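Local structure of protease (Helicobacter pylori, 5EUF) at residues Thr28-Val33 with Glu363-Val368; His158-Thr163 with Leu305-Val310; Asp348-Asn353 with Gln389-Leu394. The protein probably acts as a zinc-dependent M16-family peptidase that cleaves the cytoplasmic domain of human junctional adhesion molecule A, weakening adhesion between gastric epithelial cells. All blocks are in the same frame, centred on the assembly; numbering follows the deposited sequence.

Contact 1: Thr28-Val33 with Glu363-Val368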
loop_
_atom_site.group_PDB
_atom_site.type_symbol
_atom_site.label_atom_id
_atom_site.label_comp_id
_atom_site.label_asym_id
_atom_site.label_seq_id
_atom_site.Cartn_x
_atom_site.Cartn_y
_atom_site.Cartn_z
ATOM N N THR B 28 0.620 47.688 6.994
ATOM C CA THR B 28 -0.548 48.563 6.973
ATOM C C THR B 28 -1.684 48.032 6.104
ATOM O O THR B 28 -1.583 47.976 4.876
ATOM C CB THR B 28 -0.167 49.978 6.501
ATOM O OG1 THR B 28 0.860 50.498 7.353
ATOM C CG2 THR B 28 -1.378 50.905 6.555
ATOM N N GLY B 29 -2.770 47.644 6.766
ATOM C CA GLY B 29 -3.968 47.191 6.089
ATOM C C GLY B 29 -3.938 45.718 5.736
ATOM O O GLY B 29 -4.902 45.003 5.984
ATOM N N VAL B 30 -2.824 45.268 5.172
ATOM C CA VAL B 30 -2.713 43.918 4.633
ATOM C C VAL B 30 -2.781 42.827 5.704
ATOM O O VAL B 30 -2.041 42.858 6.686
ATOM C CB VAL B 30 -1.401 43.755 3.842
ATOM C CG1 VAL B 30 -1.329 42.377 3.202
ATOM C CG2 VAL B 30 -1.288 44.842 2.788
ATOM N N ILE B 31 -3.684 41.869 5.511
ATOM C CA ILE B 31 -3.777 40.704 6.388
ATOM C C ILE B 31 -3.960 39.423 5.586
ATOM O O ILE B 31 -4.199 39.460 4.378
ATOM C CB ILE B 31 -4.952 40.807 7.386
ATOM C CG1 ILE B 31 -6.287 40.701 6.646
ATOM C CG2 ILE B 31 -4.866 42.083 8.213
ATOM C CD1 ILE B 31 -7.479 40.604 7.560
ATOM N N GLU B 32 -3.848 38.288 6.267
ATOM C CA GLU B 32 -4.187 37.004 5.666
ATOM C C GLU B 32 -5.038 36.177 6.622
ATOM O O GLU B 32 -4.691 36.011 7.793
ATOM C CB GLU B 32 -2.931 36.225 5.272
ATOM C CG GLU B 32 -3.250 34.878 4.638
ATOM C CD GLU B 32 -2.032 34.180 4.076
ATOM O OE1 GLU B 32 -1.841 32.983 4.376
ATOM O OE2 GLU B 32 -1.272 34.820 3.321
ATOM N N VAL B 33 -6.154 35.664 6.115
ATOM C CA VAL B 33 -7.071 34.872 6.926
ATOM C C VAL B 33 -6.927 33.388 6.614
ATOM O O VAL B 33 -7.323 32.935 5.545
ATOM C CB VAL B 33 -8.534 35.297 6.697
ATOM C CG1 VAL B 33 -9.450 34.560 7.653
ATOM C CG2 VAL B 33 -8.678 36.797 6.869
ATOM N N GLU B 363 8.246 40.716 7.135
ATOM C CA GLU B 363 7.616 41.869 6.506
ATOM C C GLU B 363 6.341 41.469 5.768
ATOM O O GLU B 363 5.487 42.308 5.492
ATOM C CB GLU B 363 8.595 42.549 5.546
ATOM N N SER B 364 6.216 40.184 5.457
ATOM C CA SER B 364 5.068 39.687 4.703
ATOM C C SER B 364 4.180 38.773 5.538
ATOM O O SER B 364 4.632 37.749 6.055
ATOM C CB SER B 364 5.533 38.945 3.450
ATOM O OG SER B 364 4.428 38.415 2.737
ATOM N N SER B 365 2.907 39.142 5.647
ATOM C CA SER B 365 1.941 38.360 6.407
ATOM C C SER B 365 1.733 36.977 5.796
ATOM O O SER B 365 1.398 36.026 6.500
ATOM C CB SER B 365 0.607 39.104 6.490
ATOM O OG SER B 365 0.130 39.435 5.198
ATOM N N SER B 366 1.938 36.870 4.486
ATOM C CA SER B 366 1.816 35.591 3.791
ATOM C C SER B 366 2.912 34.625 4.220
ATOM O O SER B 366 2.670 33.430 4.389
ATOM C CB SER B 366 1.870 35.790 2.275
ATOM O OG SER B 366 0.901 36.730 1.848
ATOM N N ASP B 367 4.121 35.153 4.385
ATOM C CA ASP B 367 5.264 34.341 4.775
ATOM C C ASP B 367 5.144 33.897 6.227
ATOM O O ASP B 367 5.394 32.736 6.553
ATOM C CB ASP B 367 6.568 35.112 4.560
ATOM C CG ASP B 367 6.859 35.371 3.092
ATOM O OD1 ASP B 367 6.492 34.523 2.251
ATOM O OD2 ASP B 367 7.457 36.422 2.777
ATOM N N VAL B 368 4.754 34.828 7.094
ATOM C CA VAL B 368 4.605 34.542 8.517
ATOM C C VAL B 368 3.516 33.500 8.755
ATOM O O VAL B 368 3.677 32.592 9.575
ATOM C CB VAL B 368 4.277 35.818 9.314
ATOM C CG1 VAL B 368 4.051 35.492 10.781
ATOM C CG2 VAL B 368 5.398 36.830 9.165
#
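The hydroxyl OG of S366 has two charged partners: the carboxylate of E32, through a weak bond of 3.2 Å from OG to OE2, and the ammonium of K96, to which it is also hydrogen-bonded. E32 spans the gap with an extended chain whose CG is anti to the backbone N (chi1 -180°), and OE2 reaches the first turn of helix 365-376. The other oxygen, OE1, has a stronger partner in a salt bridge with R92, which would favour the charged form of the acid, against the nearby carboxylate of D34. The preceding residue, S365, presents its OG between its own N and carbonyl carbon (chi1 55°), where it meets CG1 of V30 at 3.8 Å. S364 occupies the N-cap position: its OG takes a weak, bent bond from N of S366 at 3.4 Å, while its O receives N of V368. Strand 30-37 runs between strands 192-198 and 91-98 in the six-stranded mixed sheet. V30 and E32 point to the start of helix 365-376, whereas I31 and V33 turn to helix 102-113, and S365 and V368 also rest on V197 of strand 192-198.

Contact 2: His158-Thr163 with Leu305-Val310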
loop_
_atom_site.group_PDB
_atom_site.type_symbol
_atom_site.label_atom_id
_atom_site.label_comp_id
_atom_site.label_asym_id
_atom_site.label_seq_id
_atom_site.Cartn_x
_atom_site.Cartn_y
_atom_site.Cartn_z
ATOM N N HIS B 158 2.823 2.821 5.738
ATOM C CA HIS B 158 2.321 4.133 6.137
ATOM C C HIS B 158 1.658 4.837 4.951
ATOM O O HIS B 158 2.071 4.646 3.808
ATOM C CB HIS B 158 3.466 4.976 6.701
ATOM C CG HIS B 158 3.030 6.264 7.320
ATOM N ND1 HIS B 158 3.048 7.461 6.637
ATOM C CD2 HIS B 158 2.570 6.545 8.562
ATOM C CE1 HIS B 158 2.614 8.423 7.431
ATOM N NE2 HIS B 158 2.318 7.894 8.605
ATOM N N PRO B 159 0.612 5.640 5.216
ATOM C CA PRO B 159 -0.099 6.386 4.168
ATOM C C PRO B 159 0.786 7.271 3.280
ATOM O O PRO B 159 0.315 7.738 2.244
ATOM C CB PRO B 159 -1.075 7.245 4.970
ATOM C CG PRO B 159 -1.385 6.418 6.151
ATOM C CD PRO B 159 -0.102 5.707 6.502
ATOM N N TYR B 160 2.042 7.486 3.662
ATOM C CA TYR B 160 2.978 8.204 2.801
ATOM C C TYR B 160 3.376 7.337 1.609
ATOM O O TYR B 160 4.200 7.734 0.785
ATOM C CB TYR B 160 4.224 8.638 3.577
ATOM C CG TYR B 160 3.978 9.728 4.596
ATOM C CD1 TYR B 160 2.792 10.452 4.601
ATOM C CD2 TYR B 160 4.939 10.040 5.550
ATOM C CE1 TYR B 160 2.567 11.451 5.534
ATOM C CE2 TYR B 160 4.724 11.036 6.484
ATOM C CZ TYR B 160 3.538 11.738 6.471
ATOM O OH TYR B 160 3.324 12.730 7.399
ATOM N N HIS B 161 2.784 6.147 1.534
ATOM C CA HIS B 161 2.942 5.245 0.399
ATOM C C HIS B 161 2.470 5.906 -0.894
ATOM O O HIS B 161 2.908 5.544 -1.986
ATOM C CB HIS B 161 2.164 3.951 0.651
ATOM C CG HIS B 161 2.327 2.920 -0.421
ATOM N ND1 HIS B 161 3.524 2.281 -0.666
ATOM C CD2 HIS B 161 1.438 2.401 -1.301
ATOM C CE1 HIS B 161 3.367 1.419 -1.655
ATOM N NE2 HIS B 161 2.110 1.473 -2.059
ATOM N N TRP B 162 1.571 6.874 -0.760
ATOM C CA TRP B 162 1.070 7.625 -1.905
ATOM C C TRP B 162 1.050 9.127 -1.623
ATOM O O TRP B 162 0.901 9.561 -0.479
ATOM C CB TRP B 162 -0.331 7.143 -2.291
ATOM C CG TRP B 162 -1.364 7.337 -1.213
ATOM C CD1 TRP B 162 -2.155 8.432 -1.025
ATOM C CD2 TRP B 162 -1.715 6.408 -0.180
ATOM N NE1 TRP B 162 -2.974 8.246 0.061
ATOM C CE2 TRP B 162 -2.724 7.011 0.598
ATOM C CE3 TRP B 162 -1.272 5.127 0.165
ATOM C CZ2 TRP B 162 -3.300 6.376 1.697
ATOM C CZ3 TRP B 162 -1.845 4.498 1.254
ATOM C CH2 TRP B 162 -2.849 5.123 2.008
ATOM N N THR B 163 1.211 9.913 -2.683
ATOM C CA THR B 163 1.126 11.366 -2.602
ATOM C C THR B 163 -0.351 11.778 -2.607
ATOM O O THR B 163 -1.207 10.987 -3.004
ATOM C CB THR B 163 1.885 12.024 -3.769
ATOM O OG1 THR B 163 1.139 11.864 -4.981
ATOM C CG2 THR B 163 3.260 11.389 -3.924
ATOM N N LEU B 305 7.789 16.207 7.010
ATOM C CA LEU B 305 6.519 15.516 7.170
ATOM C C LEU B 305 6.258 15.212 8.638
ATOM O O LEU B 305 7.195 15.079 9.428
ATOM C CB LEU B 305 6.506 14.227 6.349
ATOM C CG LEU B 305 6.740 14.370 4.843
ATOM C CD1 LEU B 305 6.990 13.010 4.209
ATOM C CD2 LEU B 305 5.553 15.052 4.190
ATOM N N GLN B 306 4.981 15.103 8.990
ATOM C CA GLN B 306 4.569 14.880 10.372
ATOM C C GLN B 306 5.151 13.589 10.944
ATOM O O GLN B 306 5.825 13.611 11.973
ATOM C CB GLN B 306 3.044 14.864 10.465
ATOM C CG GLN B 306 2.501 14.608 11.854
ATOM C CD GLN B 306 1.009 14.867 11.948
ATOM O OE1 GLN B 306 0.445 15.604 11.138
ATOM N NE2 GLN B 306 0.364 14.259 12.937
ATOM N N ASP B 307 4.896 12.469 10.274
ATOM C CA ASP B 307 5.450 11.183 10.694
ATOM C C ASP B 307 6.854 11.001 10.124
ATOM O O ASP B 307 7.495 11.984 9.756
ATOM C CB ASP B 307 4.531 10.041 10.265
ATOM C CG ASP B 307 3.194 10.074 10.982
ATOM O OD1 ASP B 307 3.171 10.450 12.174
ATOM O OD2 ASP B 307 2.170 9.732 10.357
ATOM N N GLU B 308 7.333 9.759 10.058
ATOM C CA GLU B 308 8.676 9.498 9.541
ATOM C C GLU B 308 8.840 10.095 8.148
ATOM O O GLU B 308 8.116 9.746 7.218
ATOM C CB GLU B 308 8.984 8.003 9.507
ATOM C CG GLU B 308 10.366 7.705 8.940
ATOM C CD GLU B 308 10.796 6.269 9.141
ATOM O OE1 GLU B 308 12.005 5.989 8.985
ATOM O OE2 GLU B 308 9.930 5.423 9.451
ATOM N N SER B 309 9.800 11.002 8.020
ATOM C CA SER B 309 9.904 11.845 6.837
ATOM C C SER B 309 10.973 11.374 5.865
ATOM O O SER B 309 11.543 10.294 6.017
ATOM C CB SER B 309 10.184 13.293 7.252
ATOM O OG SER B 309 10.340 14.127 6.120
ATOM N N VAL B 310 11.245 12.211 4.869
ATOM C CA VAL B 310 12.156 11.860 3.791
ATOM C C VAL B 310 12.981 13.063 3.332
ATOM O O VAL B 310 12.445 14.148 3.097
ATOM C CB VAL B 310 11.378 11.267 2.589
ATOM C CG1 VAL B 310 12.098 11.530 1.280
ATOM C CG2 VAL B 310 11.154 9.775 2.786
#
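H158 donates its NE2-H to OD2 of D307 (NE2 to OD2 2.5 Å as modelled), its CG lying anti to the backbone N (chi1 -172°), which carries the imidazole toward the acid. The bond meets the carboxylate on its anti side and well out of its plane, with imidazole and carboxylate planes nearly perpendicular (86°). The same OD2 forms a salt bridge with R42, so it serves two donors. At the other side of the imidazole, ND1 accepts N of Y160 at 3.1 Å, which, together with the bond at NE2, helps to hold the ring's rotation, although this donor lies well out of the ring plane. The phenol of Y160 receives N of D307 at OH, 3.3 Å away and almost straight at 169°, and D89 holds that hydroxyl as well, its second oxygen taking N of Q306.

The Y160 ring is clasped between two residues on opposite faces: CE1 of H158 stands 3.2 Å above the plane over its centre, and CD1 of L305 makes an off-centre CH-pi contact 4.2 Å from the centroid. E308 O lies at the ring edge, while F88 and Y155 add edge-to-face rings.

The pattern, a His-carboxylate pair beside a sandwiched tyrosine, joins the 3-10 turn 159-161, after helix 142-154, to the hairpin connection between strands 295-302 and 309-317 of the five-stranded mixed sheet, in the inactive M16 domain.

Contact 3: Asp348-Asn353 with Gln389-Leu394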
loop_
_atom_site.group_PDB
_atom_site.type_symbol
_atom_site.label_atom_id
_atom_site.label_comp_id
_atom_site.label_asym_id
_atom_site.label_seq_id
_atom_site.Cartn_x
_atom_site.Cartn_y
_atom_site.Cartn_z
ATOM N N ASP B 348 28.995 29.515 6.674
ATOM C CA ASP B 348 28.690 30.906 6.975
ATOM C C ASP B 348 27.700 31.487 5.972
ATOM O O ASP B 348 26.830 32.281 6.336
ATOM C CB ASP B 348 29.971 31.742 6.993
ATOM C CG ASP B 348 29.797 33.057 7.720
ATOM O OD1 ASP B 348 29.146 33.065 8.786
ATOM O OD2 ASP B 348 30.312 34.082 7.227
ATOM N N LYS B 349 27.834 31.089 4.710
ATOM C CA LYS B 349 26.948 31.586 3.663
ATOM C C LYS B 349 25.529 31.087 3.887
ATOM O O LYS B 349 24.560 31.789 3.597
ATOM C CB LYS B 349 27.443 31.167 2.277
ATOM C CG LYS B 349 26.813 31.968 1.147
ATOM C CD LYS B 349 27.025 33.462 1.371
ATOM C CE LYS B 349 26.285 34.306 0.343
ATOM N NZ LYS B 349 26.469 35.766 0.594
ATOM N N ILE B 350 25.414 29.872 4.409
ATOM C CA ILE B 350 24.116 29.306 4.744
ATOM C C ILE B 350 23.441 30.136 5.833
ATOM O O ILE B 350 22.248 30.426 5.758
ATOM C CB ILE B 350 24.244 27.839 5.208
ATOM C CG1 ILE B 350 24.874 26.988 4.106
ATOM C CG2 ILE B 350 22.890 27.273 5.592
ATOM C CD1 ILE B 350 24.135 27.057 2.790
ATOM N N LYS B 351 24.218 30.538 6.833
ATOM C CA LYS B 351 23.671 31.263 7.974
ATOM C C LYS B 351 23.327 32.712 7.642
ATOM O O LYS B 351 22.356 33.255 8.167
ATOM C CB LYS B 351 24.647 31.220 9.152
ATOM C CG LYS B 351 24.794 29.843 9.771
ATOM C CD LYS B 351 25.678 29.873 11.004
ATOM C CE LYS B 351 25.865 28.476 11.574
ATOM N NZ LYS B 351 26.756 28.466 12.770
ATOM N N ILE B 352 24.118 33.342 6.778
ATOM C CA ILE B 352 23.857 34.734 6.431
ATOM C C ILE B 352 22.634 34.819 5.519
ATOM O O ILE B 352 21.877 35.789 5.574
ATOM C CB ILE B 352 25.087 35.411 5.765
ATOM C CG1 ILE B 352 24.836 36.907 5.563
ATOM C CG2 ILE B 352 25.439 34.746 4.450
ATOM C CD1 ILE B 352 25.958 37.624 4.838
ATOM N N ASN B 353 22.424 33.786 4.706
ATOM C CA ASN B 353 21.263 33.743 3.823
ATOM C C ASN B 353 19.987 33.453 4.600
ATOM O O ASN B 353 18.913 33.948 4.255
ATOM C CB ASN B 353 21.455 32.695 2.726
ATOM C CG ASN B 353 22.522 33.088 1.726
ATOM O OD1 ASN B 353 22.835 34.269 1.563
ATOM N ND2 ASN B 353 23.088 32.096 1.047
ATOM N N GLN B 389 17.787 30.467 16.504
ATOM C CA GLN B 389 18.945 30.317 17.375
ATOM C C GLN B 389 19.612 28.961 17.164
ATOM O O GLN B 389 20.837 28.854 17.183
ATOM C CB GLN B 389 18.549 30.490 18.843
ATOM C CG GLN B 389 19.736 30.586 19.791
ATOM C CD GLN B 389 20.654 31.754 19.462
ATOM O OE1 GLN B 389 20.200 32.814 19.031
ATOM N NE2 GLN B 389 21.956 31.559 19.659
ATOM N N GLN B 390 18.802 27.929 16.951
ATOM C CA GLN B 390 19.329 26.589 16.733
ATOM C C GLN B 390 20.080 26.515 15.411
ATOM O O GLN B 390 21.088 25.814 15.292
ATOM C CB GLN B 390 18.203 25.553 16.764
ATOM C CG GLN B 390 17.700 25.222 18.161
ATOM C CD GLN B 390 16.720 24.062 18.174
ATOM O OE1 GLN B 390 16.697 23.239 17.258
ATOM N NE2 GLN B 390 15.903 23.993 19.220
ATOM N N PHE B 391 19.586 27.251 14.423
ATOM C CA PHE B 391 20.178 27.240 13.092
ATOM C C PHE B 391 21.526 27.947 13.090
ATOM O O PHE B 391 22.481 27.481 12.470
ATOM C CB PHE B 391 19.233 27.899 12.084
ATOM C CG PHE B 391 19.562 27.595 10.651
ATOM C CD1 PHE B 391 20.507 28.341 9.968
ATOM C CD2 PHE B 391 18.913 26.569 9.981
ATOM C CE1 PHE B 391 20.806 28.064 8.647
ATOM C CE2 PHE B 391 19.206 26.288 8.659
ATOM C CZ PHE B 391 20.154 27.034 7.992
ATOM N N LEU B 392 21.597 29.072 13.793
ATOM C CA LEU B 392 22.806 29.888 13.807
ATOM C C LEU B 392 23.869 29.325 14.747
ATOM O O LEU B 392 25.014 29.772 14.733
ATOM C CB LEU B 392 22.465 31.326 14.197
ATOM C CG LEU B 392 21.448 32.010 13.280
ATOM C CD1 LEU B 392 21.173 33.434 13.737
ATOM C CD2 LEU B 392 21.923 31.984 11.833
ATOM N N ASP B 393 23.486 28.349 15.562
ATOM C CA ASP B 393 24.431 27.693 16.460
ATOM C C ASP B 393 24.907 26.369 15.876
ATOM O O ASP B 393 25.647 25.629 16.522
ATOM C CB ASP B 393 23.805 27.462 17.836
ATOM C CG ASP B 393 23.559 28.750 18.591
ATOM O OD1 ASP B 393 24.261 29.746 18.317
ATOM O OD2 ASP B 393 22.664 28.767 19.460
ATOM N N LEU B 394 24.471 26.069 14.657
ATOM C CA LEU B 394 24.898 24.851 13.983
ATOM C C LEU B 394 26.384 24.910 13.660
ATOM O O LEU B 394 26.867 25.888 13.096
ATOM C CB LEU B 394 24.095 24.623 12.699
ATOM C CG LEU B 394 22.662 24.101 12.822
ATOM C CD1 LEU B 394 21.943 24.208 11.490
ATOM C CD2 LEU B 394 22.656 22.664 13.310
#
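K351 leaves its helix with CG anti to the carbonyl carbon (chi1 -69°) and then runs fully extended, so that its ammonium group arrives at the turn beyond F391. The phenyl group of F391, with CG anti to the backbone N (chi1 -163°), runs roughly the other way, back toward I350. At its far end, K351 NZ is held by two backbone carbonyls, bonding to L394 O at 2.6 Å and to L392 O at 2.9 Å. For L394 the C=O...N angle is 146° and the donor is only modestly tilted from the carbonyl plane, whereas at L392 the ammonium stands well above that residue's own carbonyl plane, off the lone pairs. Here a lysine of one helix reaches carbonyls at the turn that links two others, a helical arrangement within the second half of this M16 peptidase: helix 344-361 donates the side chain, and the chain passes from helix 387-392 toward helix 396-406. The carbonyl dipoles probably help to stabilise the positive charge, and D393, whose OD1 is 6.2 Å from K351 NZ, may add a little at long range. The aliphatic part of the lysine lies obliquely across L392, with CB 3.9 Å from CD2 of that leucine. I350 meets F391 at about a right angle, its CG2 touching the ring edge 3.6 Å from CZ. CD1 of L394 sits over one face of the same ring, toward its rim, and V267 and A271 of helix 266-276 also touch F391. At the end of helix 387-392, Q389 NE2 bonds to D393 OD2 at 2.9 Å, on the syn side.

The three contacts show how chemistry follows place. Contact 2 lies nearest the chain's centre, about 11 Å from it, yet is only partly buried, and combines aromatic packing with polar bonds; contact 1, about 20 Å out, is mostly buried, and contact 3, about 23 Å out, is partly buried. Contact 1 sets a strand carboxylate against a serine-rich helix start, whereas contact 3 sets a lysine against backbone carbonyls in a turn among helices. Contacts 1 and 3 use consecutive helices, 344-361 and 365-376, yet their nearest atoms remain about 12 Å apart. Contacts 1 and 2 fall on opposite sides of the chain's centre, their own centres 30 Å apart.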